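Local coordinates for Mll7089 protein (Mesorhizobium loti, PDB 2OZ8) that probably binds magnesium and belongs to the mandelate racemase family, with a likely hydro-lyase activity whose substrate is not known, at residues A[199-202]-A[203-207]. Numbering follows the deposited sequence.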
ATOM      1  N   GLU A 199       2.516  10.835 -26.590  1.00 37.92           N
ATOM      2  CA  GLU A 199       3.585  10.308 -25.744  1.00 37.39           C
ATOM      3  C   GLU A 199       4.908  11.059 -25.885  1.00 36.94           C
ATOM      4  O   GLU A 199       5.947  10.589 -25.422  1.00 37.44           O
ATOM      5  CB  GLU A 199       3.808   8.781 -25.943  1.00 36.71           C
ATOM      6  CG  GLU A 199       2.601   7.845 -25.821  1.00 36.40           C
ATOM      7  CD  GLU A 199       2.983   6.294 -25.774  1.00 39.12           C
ATOM      8  OE1 GLU A 199       3.667   5.750 -26.638  1.00 44.95           O
ATOM      9  OE2 GLU A 199       2.581   5.557 -24.871  1.00 44.22           O
ATOM     10  N   ALA A 200       4.889  12.210 -26.551  1.00 36.31           N
ATOM     11  CA  ALA A 200       6.104  12.989 -26.744  1.00 34.74           C
ATOM     12  C   ALA A 200       6.703  13.483 -25.442  1.00 34.54           C
ATOM     13  O   ALA A 200       7.890  13.805 -25.383  1.00 35.33           O
ATOM     14  CB  ALA A 200       5.851  14.187 -27.700  1.00 33.94           C
ATOM     15  N   TRP A 201       5.909  13.564 -24.390  1.00 34.17           N
ATOM     16  CA  TRP A 201       6.394  14.217 -23.151  1.00 34.06           C
ATOM     17  C   TRP A 201       6.717  13.206 -22.051  1.00 33.64           C
ATOM     18  O   TRP A 201       6.228  12.099 -22.080  1.00 34.00           O
ATOM     19  CB  TRP A 201       5.386  15.241 -22.675  1.00 33.25           C
ATOM     20  CG  TRP A 201       5.110  16.328 -23.661  1.00 32.87           C
ATOM     21  CD1 TRP A 201       5.937  16.771 -24.641  1.00 33.25           C
ATOM     22  CD2 TRP A 201       3.947  17.170 -23.704  1.00 31.75           C
ATOM     23  NE1 TRP A 201       5.365  17.835 -25.314  1.00 34.15           N
ATOM     24  CE2 TRP A 201       4.135  18.092 -24.775  1.00 31.65           C
ATOM     25  CE3 TRP A 201       2.782  17.246 -22.940  1.00 30.21           C
ATOM     26  CZ2 TRP A 201       3.197  19.093 -25.102  1.00 31.65           C
ATOM     27  CZ3 TRP A 201       1.828  18.254 -23.270  1.00 35.21           C
ATOM     28  CH2 TRP A 201       2.055  19.167 -24.349  1.00 32.02           C
ATOM     29  N   THR A 202       7.620  13.562 -21.150  1.00 33.10           N
ATOM     30  CA  THR A 202       7.747  12.882 -19.867  1.00 32.18           C
ATOM     31  C   THR A 202       6.797  13.568 -18.825  1.00 31.82           C
ATOM     32  O   THR A 202       6.302  14.709 -19.024  1.00 31.06           O
ATOM     33  CB  THR A 202       9.235  12.936 -19.401  1.00 33.51           C
ATOM     34  OG1 THR A 202       9.715  14.275 -19.489  1.00 34.35           O
ATOM     35  CG2 THR A 202      10.154  12.025 -20.262  1.00 29.76           C
ATOM     36  N   SER A 203       6.530  12.909 -17.712  1.00 31.74           N
ATOM     37  CA  SER A 203       5.466  13.411 -16.806  1.00 31.93           C
ATOM     38  C   SER A 203       5.593  14.844 -16.318  1.00 32.08           C
ATOM     39  O   SER A 203       4.610  15.607 -16.454  1.00 32.53           O
ATOM     40  CB  SER A 203       5.186  12.481 -15.624  1.00 32.71           C
ATOM     41  OG  SER A 203       6.337  12.364 -14.824  1.00 32.97           O
ATOM     42  N   LYS A 204       6.757  15.251 -15.794  1.00 30.88           N
ATOM     43  CA  LYS A 204       6.842  16.633 -15.285  1.00 30.64           C
ATOM     44  C   LYS A 204       6.901  17.659 -16.380  1.00 30.87           C
ATOM     45  O   LYS A 204       6.354  18.756 -16.241  1.00 32.77           O
ATOM     46  CB  LYS A 204       7.943  16.819 -14.195  1.00 31.76           C
ATOM     47  CG  LYS A 204       7.998  18.184 -13.506  1.00 30.24           C
ATOM     48  CD  LYS A 204       6.676  18.627 -12.908  1.00 28.51           C
ATOM     49  CE  LYS A 204       6.278  17.782 -11.657  1.00 30.93           C
ATOM     50  NZ  LYS A 204       7.108  18.003 -10.441  1.00 29.61           N
ATOM     51  N   GLU A 205       7.529  17.304 -17.497  1.00 31.78           N
ATOM     52  CA  GLU A 205       7.470  18.084 -18.746  1.00 31.44           C
ATOM     53  C   GLU A 205       6.039  18.272 -19.255  1.00 31.52           C
ATOM     54  O   GLU A 205       5.653  19.402 -19.545  1.00 32.33           O
ATOM     55  CB  GLU A 205       8.281  17.402 -19.833  1.00 31.79           C
ATOM     56  CG  GLU A 205       8.289  18.193 -21.138  1.00 31.14           C
ATOM     57  CD  GLU A 205       8.806  17.373 -22.323  1.00 33.62           C
ATOM     58  OE1 GLU A 205       9.068  16.149 -22.214  1.00 33.09           O
ATOM     59  OE2 GLU A 205       8.965  17.975 -23.389  1.00 36.63           O
ATOM     60  N   ALA A 206       5.231  17.206 -19.317  1.00 31.29           N
ATOM     61  CA  ALA A 206       3.767  17.371 -19.649  1.00 31.37           C
ATOM     62  C   ALA A 206       3.118  18.410 -18.754  1.00 32.14           C
ATOM     63  O   ALA A 206       2.495  19.353 -19.230  1.00 32.54           O
ATOM     64  CB  ALA A 206       3.020  16.085 -19.544  1.00 29.34           C
ATOM     65  N   LEU A 207       3.318  18.259 -17.447  1.00 32.74           N
ATOM     66  CA  LEU A 207       2.704  19.154 -16.487  1.00 33.84           C
ATOM     67  C   LEU A 207       3.160  20.634 -16.594  1.00 33.83           C
ATOM     68  O   LEU A 207       2.338  21.529 -16.487  1.00 34.40           O
ATOM     69  CB  LEU A 207       2.883  18.593 -15.076  1.00 33.71           C
ATOM     70  CG  LEU A 207       2.255  19.268 -13.867  1.00 34.96           C
ATOM     71  CD1 LEU A 207       0.926  19.984 -14.097  1.00 33.78           C
ATOM     72  CD2 LEU A 207       2.102  18.193 -12.858  1.00 38.01           C
TER
HETATM   73  O   HOH W   1      10.265  14.112 -23.897  1.00 40.75           O
HETATM   74  O   HOH W   2      10.058  15.575 -17.280  1.00 33.50           O
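T202 and A206 join at the first turn of helix 203-215. A206 N donates to T202 O at 2.7 Å, and this bond closes the turn. Residues 199-202 form the loop that follows strand 192-196 of the (beta/alpha)7beta barrel, and the chain enters the helix without a break. T202 is the N-cap. The arrangement is half of a capping box: the E205 carboxylate reaches back to the N-cap backbone, but the T202 side chain makes no direct capping bond. With CG trans to the main-chain N (chi1 -178°), the E205 side chain stays extended, which carries the carboxylate back over the loop. T202 N donates to E205 OE1 at 3.1 Å. The donor meets the anti side of the oxygen, 32° out of the carboxylate plane. A water donates to both E205 OE1 and A200 O, so the same oxygen is also tied to the loop. E205 OE2 forms a salt bridge with K209, one turn further along the helix. Were E205 an alanine, T202 N would probably lose its carboxylate acceptor and K209 its anionic mate. W201 lies beside this polar group. Its CD1 is 3.5 Å from E205 OE2, with ring and carboxylate planes 44° apart. Farther round the indole, W201 CE3 packs on A206 CB at 3.6 Å. K204 NZ hydrogen-bonds to V242 O of a second subunit and makes a salt bridge to D268 of that subunit. The missing half of the box is filled by another water: it lies 2.6 Å from T202 OG1 and accepts from E205 N at 3.1 Å.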